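4-alpha-glucanotransferase (Corynebacterium glutamicum, PDB 5B68) is an amylomaltase, also called disproportionating enzyme, that joins an N-terminal beta-sandwich domain to a TIM-barrel-type glucanotransferase domain. Local coordinates at residues A[111-116]-A[130-135]; A[540-544]-A[597-601]. All coordinates share one frame; numbering follows the deposited sequence.

Overall arrangement
The two contacts lie in different parts of the chain and do not touch: their centres are 56 Å apart and their nearest atoms about 37 Å. Interaction 1 pairs two antiparallel strands of the N-terminal beta sandwich, about 38 Å from the centre of the chain. Interaction 2 belongs to the TIM-barrel family region, where the loop between strands 528-531 and 553-556 leans on helix 587-607, about 31 Å from that centre. They follow one another in sequence, 111-135 closing well before 540 opens. The first relies on backbone and amide hydrogen bonds, the second on a proline packed against a helix. Of the two, interaction 2 has the bound sulfate, held by Arg-544.

Interaction 1 (A[111-116]-A[130-135]); sequences VSQVEN and EASFKI
In the N-terminal beta sandwich, strands 108-114 and 126-134 pair antiparallel, Ser-112 lying opposite Lys-134 as a hydrogen-bonded pair. Ser-112 N reaches Lys-134 O at 3.1 Å, and Lys-134 N returns to Ser-112 O at 2.8 Å. A water joins Ser-112 OG to Lys-134 O. Gln-113 and Phe-133 form the next, non-hydrogen-bonded pair: Gln-113 CG sits over one face of the phenyl ring, while Val-111 CG2 meets Phe-133 CD2 obliquely at 3.7 Å. On the face shared by Ser-112, Val-114 and Lys-134, Val-114 CG1 packs on Lys-134 CE at 3.8 Å, the lysine chain bending at chi3 (54°).

Further along segment 111-116, Asn-116 has CG anti to its backbone N (chi1 -180°), which turns the amide back to strand 126-134. Its ND2 donates twice, to Ser-132 OG and to Glu-130 OE1, both at 2.9 Å. The carboxylate accepts with its anti lone pair, its plane nearly perpendicular to the amide. Thr-118 bonds both groups, its N with Asn-116 OD1 and its OG1 with Glu-130 OE1. Strand 126-134 also pairs with strand 86-92, and Phe-133 packs on Phe-87, Val-89 and Val-99, as expected inside a beta sandwich.

Interaction 2 (A[540-544]-A[597-601]); sequences QPGPR and WQAEI. With SO4 (sulfate ion), chain I.
Pro-543 plugs the loop 540-544 into the side of helix 587-607, its ring reaching Trp-597, Glu-600 and Ile-601, residues that span about one helical turn. Pro-543 CG is the leading atom. It stands over one face of the indole, 4.1 Å from the centroid of the six-membered ring and 28° off its normal, a CH-pi contact, and it also presses on Ile-601 CG1 at 3.5 Å. Alongside it, Pro-543 CD meets Glu-600 CB at 3.7 Å, the two side chains crossing at about a right angle.

The tryptophan lies beneath the proline because a chi1 of 178° swings its six-membered ring out from the helix towards the loop. Ile-601 CD1 sits 3.6 Å above the indole plane, offset toward the rim, and NE1 bonds Trp-533 O, which helps fix the turn of the indole. Glu-600, with its chain extended beyond CG, brings OE1 to 3.7 Å from Gly-542 CA. Gly-542 has a positive phi (100°) and lies against this carboxylate oxygen through its CA.

Arg-544 turns away from the helix, its chain bent at chi3. NH1 and NH2 both donate to sulfate O3, at 2.7 and 2.8 Å; O3 lies near the guanidinium plane, at its edge, and takes two bent bonds. The sulfate probably comes from the crystallisation liquor. Glu-535 takes NE in a salt bridge, and Glu-548 O accepts from NH2.

The loop bridges strands 528-531 and 553-556 of the parallel barrel sheet, and through Pro-543 it rests on helix 587-607, whose Trp-597 also stacks on His-536 just beyond strand 528-531.

Interaction 1 (A[111-116]-A[130-135])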
loop_
_atom_site.group_PDB
_atom_site.type_symbol
_atom_site.label_atom_id
_atom_site.label_comp_id
_atom_site.label_asym_id
_atom_site.label_seq_id
_atom_site.Cartn_x
_atom_site.Cartn_y
_atom_site.Cartn_z
ATOM N N VAL A 111 -22.731 -20.332 20.123
ATOM C CA VAL A 111 -22.696 -19.082 20.810
ATOM C C VAL A 111 -23.579 -19.292 22.025
ATOM O O VAL A 111 -24.235 -20.338 22.090
ATOM C CB VAL A 111 -23.228 -17.920 19.965
ATOM C CG1 VAL A 111 -22.286 -17.714 18.795
ATOM C CG2 VAL A 111 -24.666 -18.181 19.515
ATOM N N SER A 112 -23.519 -18.351 22.957
ATOM C CA SER A 112 -24.349 -18.317 24.170
ATOM C C SER A 112 -25.166 -17.046 24.195
ATOM O O SER A 112 -24.633 -15.946 23.967
ATOM C CB SER A 112 -23.460 -18.284 25.446
ATOM O OG SER A 112 -22.528 -19.313 25.314
ATOM N N GLN A 113 -26.461 -17.185 24.531
ATOM C CA GLN A 113 -27.304 -16.042 24.699
ATOM C C GLN A 113 -26.963 -15.289 25.978
ATOM O O GLN A 113 -26.640 -15.891 27.026
ATOM C CB GLN A 113 -28.774 -16.412 24.663
ATOM C CG GLN A 113 -29.641 -15.138 24.493
ATOM C CD GLN A 113 -31.102 -15.422 24.193
ATOM O OE1 GLN A 113 -31.521 -16.580 24.107
ATOM N NE2 GLN A 113 -31.862 -14.387 24.068
ATOM N N VAL A 114 -26.985 -13.987 25.893
ATOM C CA VAL A 114 -26.813 -13.154 27.093
ATOM C C VAL A 114 -27.884 -12.119 27.224
ATOM O O VAL A 114 -28.627 -11.843 26.308
ATOM C CB VAL A 114 -25.408 -12.479 27.189
ATOM C CG1 VAL A 114 -24.272 -13.493 27.323
ATOM C CG2 VAL A 114 -25.137 -11.614 26.007
ATOM N N GLU A 115 -27.959 -11.473 28.383
ATOM C CA GLU A 115 -29.058 -10.586 28.688
ATOM C C GLU A 115 -29.104 -9.420 27.654
ATOM O O GLU A 115 -28.071 -8.869 27.241
ATOM C CB GLU A 115 -28.901 -9.973 30.107
ATOM C CG GLU A 115 -27.671 -9.049 30.162
ATOM C CD GLU A 115 -27.077 -8.817 31.533
ATOM O OE1 GLU A 115 -26.551 -9.777 32.129
ATOM O OE2 GLU A 115 -27.099 -7.629 31.974
ATOM N N ASN A 116 -30.309 -9.124 27.221
ATOM C CA ASN A 116 -30.596 -7.997 26.344
ATOM C C ASN A 116 -31.890 -7.348 26.771
ATOM O O ASN A 116 -32.993 -7.907 26.676
ATOM C CB ASN A 116 -30.616 -8.431 24.874
ATOM C CG ASN A 116 -30.904 -7.288 23.917
ATOM O OD1 ASN A 116 -31.887 -6.550 24.058
ATOM N ND2 ASN A 116 -29.998 -7.102 22.941
ATOM N N GLU A 130 -34.909 -7.776 19.648
ATOM C CA GLU A 130 -33.481 -7.869 19.680
ATOM C C GLU A 130 -33.042 -8.891 20.725
ATOM O O GLU A 130 -33.552 -8.864 21.838
ATOM C CB GLU A 130 -32.929 -6.502 20.025
ATOM C CG GLU A 130 -31.407 -6.411 19.930
ATOM C CD GLU A 130 -30.869 -5.017 20.159
ATOM O OE1 GLU A 130 -30.310 -4.753 21.249
ATOM O OE2 GLU A 130 -31.017 -4.155 19.303
ATOM N N ALA A 131 -32.039 -9.705 20.410
ATOM C CA ALA A 131 -31.348 -10.589 21.380
ATOM C C ALA A 131 -29.849 -10.374 21.297
ATOM O O ALA A 131 -29.369 -9.764 20.357
ATOM C CB ALA A 131 -31.714 -12.015 21.077
ATOM N N SER A 132 -29.131 -10.746 22.343
ATOM C CA SER A 132 -27.661 -10.676 22.370
ATOM C C SER A 132 -27.050 -12.024 22.503
ATOM O O SER A 132 -27.539 -12.941 23.262
ATOM C CB SER A 132 -27.124 -9.739 23.460
ATOM O OG SER A 132 -27.413 -8.351 23.243
ATOM N N PHE A 133 -25.992 -12.258 21.740
ATOM C CA PHE A 133 -25.248 -13.520 21.834
ATOM C C PHE A 133 -23.754 -13.212 21.976
ATOM O O PHE A 133 -23.280 -12.137 21.593
ATOM C CB PHE A 133 -25.474 -14.444 20.649
ATOM C CG PHE A 133 -26.893 -14.911 20.518
ATOM C CD1 PHE A 133 -27.810 -14.112 19.862
ATOM C CD2 PHE A 133 -27.322 -16.091 21.077
ATOM C CE1 PHE A 133 -29.132 -14.485 19.756
ATOM C CE2 PHE A 133 -28.648 -16.497 20.958
ATOM C CZ PHE A 133 -29.558 -15.706 20.280
ATOM N N LYS A 134 -23.052 -14.169 22.550
ATOM C CA LYS A 134 -21.670 -14.059 22.929
ATOM C C LYS A 134 -20.899 -15.140 22.237
ATOM O O LYS A 134 -21.230 -16.340 22.289
ATOM C CB LYS A 134 -21.574 -14.259 24.449
ATOM C CG LYS A 134 -20.291 -13.838 25.065
ATOM C CD LYS A 134 -20.380 -13.829 26.602
ATOM C CE LYS A 134 -20.848 -15.150 27.186
ATOM N NZ LYS A 134 -20.961 -15.098 28.689
ATOM N N ILE A 135 -19.840 -14.759 21.545
ATOM C CA ILE A 135 -18.960 -15.740 20.983
ATOM C C ILE A 135 -18.025 -16.372 22.054
ATOM O O ILE A 135 -17.704 -15.700 23.022
ATOM C CB ILE A 135 -18.126 -15.216 19.787
ATOM C CG1 ILE A 135 -17.105 -14.160 20.225
ATOM C CG2 ILE A 135 -19.031 -14.598 18.737
ATOM C CD1 ILE A 135 -16.187 -13.756 19.054
HETATM O O HOH W 1 -20.391 -18.498 24.071
HETATM O O HOH W 2 -27.096 -6.959 25.339
#

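Interaction 2 (A[540-544]-A[597-601])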
loop_
_atom_site.group_PDB
_atom_site.type_symbol
_atom_site.label_atom_id
_atom_site.label_comp_id
_atom_site.label_asym_id
_atom_site.label_seq_id
_atom_site.Cartn_x
_atom_site.Cartn_y
_atom_site.Cartn_z
ATOM N N GLN A 540 14.890 17.593 23.500
ATOM C CA GLN A 540 15.550 18.907 23.314
ATOM C C GLN A 540 15.145 19.459 21.959
ATOM O O GLN A 540 14.497 18.775 21.199
ATOM C CB GLN A 540 17.082 18.801 23.459
ATOM C CG GLN A 540 17.832 18.091 22.328
ATOM C CD GLN A 540 19.215 17.514 22.735
ATOM O OE1 GLN A 540 19.850 16.769 21.952
ATOM N NE2 GLN A 540 19.694 17.868 23.945
ATOM N N PRO A 541 15.459 20.722 21.666
ATOM C CA PRO A 541 15.199 21.155 20.278
ATOM C C PRO A 541 16.268 20.609 19.329
ATOM O O PRO A 541 17.411 20.333 19.749
ATOM C CB PRO A 541 15.210 22.698 20.339
ATOM C CG PRO A 541 15.496 23.070 21.767
ATOM C CD PRO A 541 15.876 21.831 22.542
ATOM N N GLY A 542 15.887 20.426 18.074
ATOM C CA GLY A 542 16.809 19.898 17.094
ATOM C C GLY A 542 16.634 18.410 16.817
ATOM O O GLY A 542 15.621 17.794 17.200
ATOM N N PRO A 543 17.633 17.806 16.143
ATOM C CA PRO A 543 17.404 16.446 15.655
ATOM C C PRO A 543 17.275 15.412 16.744
ATOM O O PRO A 543 17.849 15.531 17.841
ATOM C CB PRO A 543 18.649 16.174 14.795
ATOM C CG PRO A 543 19.167 17.542 14.399
ATOM C CD PRO A 543 18.940 18.327 15.691
ATOM N N ARG A 544 16.575 14.340 16.403
ATOM C CA ARG A 544 16.429 13.233 17.307
ATOM C C ARG A 544 17.770 12.531 17.649
ATOM O O ARG A 544 18.537 12.194 16.747
ATOM C CB ARG A 544 15.470 12.190 16.698
ATOM C CG ARG A 544 15.039 11.113 17.695
ATOM C CD ARG A 544 14.081 10.122 17.015
ATOM N NE ARG A 544 12.788 10.792 16.750
ATOM C CZ ARG A 544 11.774 10.848 17.605
ATOM N NH1 ARG A 544 10.659 11.516 17.238
ATOM N NH2 ARG A 544 11.802 10.254 18.782
ATOM N N TRP A 597 20.249 22.708 9.593
ATOM C CA TRP A 597 19.599 21.460 10.045
ATOM C C TRP A 597 20.557 20.255 9.849
ATOM O O TRP A 597 20.730 19.452 10.776
ATOM C CB TRP A 597 18.324 21.265 9.196
ATOM C CG TRP A 597 17.527 19.989 9.481
ATOM C CD1 TRP A 597 17.177 19.035 8.580
ATOM C CD2 TRP A 597 17.003 19.583 10.730
ATOM N NE1 TRP A 597 16.473 18.042 9.202
ATOM C CE2 TRP A 597 16.350 18.346 10.521
ATOM C CE3 TRP A 597 17.010 20.145 12.017
ATOM C CZ2 TRP A 597 15.721 17.659 11.539
ATOM C CZ3 TRP A 597 16.355 19.473 13.042
ATOM C CH2 TRP A 597 15.691 18.218 12.765
ATOM N N GLN A 598 21.146 20.153 8.658
ATOM C CA GLN A 598 22.196 19.127 8.357
ATOM C C GLN A 598 23.321 19.157 9.412
ATOM O O GLN A 598 23.719 18.124 9.976
ATOM C CB GLN A 598 22.739 19.275 6.963
ATOM C CG GLN A 598 21.741 18.857 5.889
ATOM C CD GLN A 598 22.322 18.617 4.532
ATOM O OE1 GLN A 598 23.470 18.181 4.360
ATOM N NE2 GLN A 598 21.516 18.881 3.512
ATOM N N ALA A 599 23.753 20.350 9.775
ATOM C CA ALA A 599 24.860 20.474 10.722
ATOM C C ALA A 599 24.488 19.934 12.015
ATOM O O ALA A 599 25.237 19.186 12.641
ATOM C CB ALA A 599 25.306 21.962 10.850
ATOM N N GLU A 600 23.288 20.288 12.462
ATOM C CA GLU A 600 22.778 19.815 13.713
ATOM C C GLU A 600 22.683 18.280 13.753
ATOM O O GLU A 600 22.940 17.647 14.819
ATOM C CB GLU A 600 21.399 20.455 14.014
ATOM C CG GLU A 600 21.504 21.892 14.541
ATOM C CD GLU A 600 20.150 22.566 14.736
ATOM O OE1 GLU A 600 19.350 22.006 15.495
ATOM O OE2 GLU A 600 19.944 23.665 14.174
ATOM N N ILE A 601 22.278 17.692 12.618
ATOM C CA ILE A 601 22.177 16.216 12.532
ATOM C C ILE A 601 23.571 15.572 12.594
ATOM O O ILE A 601 23.766 14.566 13.315
ATOM C CB ILE A 601 21.497 15.788 11.207
ATOM C CG1 ILE A 601 19.987 16.128 11.264
ATOM C CG2 ILE A 601 21.675 14.285 10.955
ATOM C CD1 ILE A 601 19.265 15.871 9.954
HETATM S S SO4 I . 8.278 10.458 20.008
HETATM O O1 SO4 I . 8.712 9.037 20.147
HETATM O O2 SO4 I . 7.672 10.946 21.291
HETATM O O3 SO4 I . 9.402 11.366 19.676
HETATM O O4 SO4 I . 7.346 10.491 18.862
#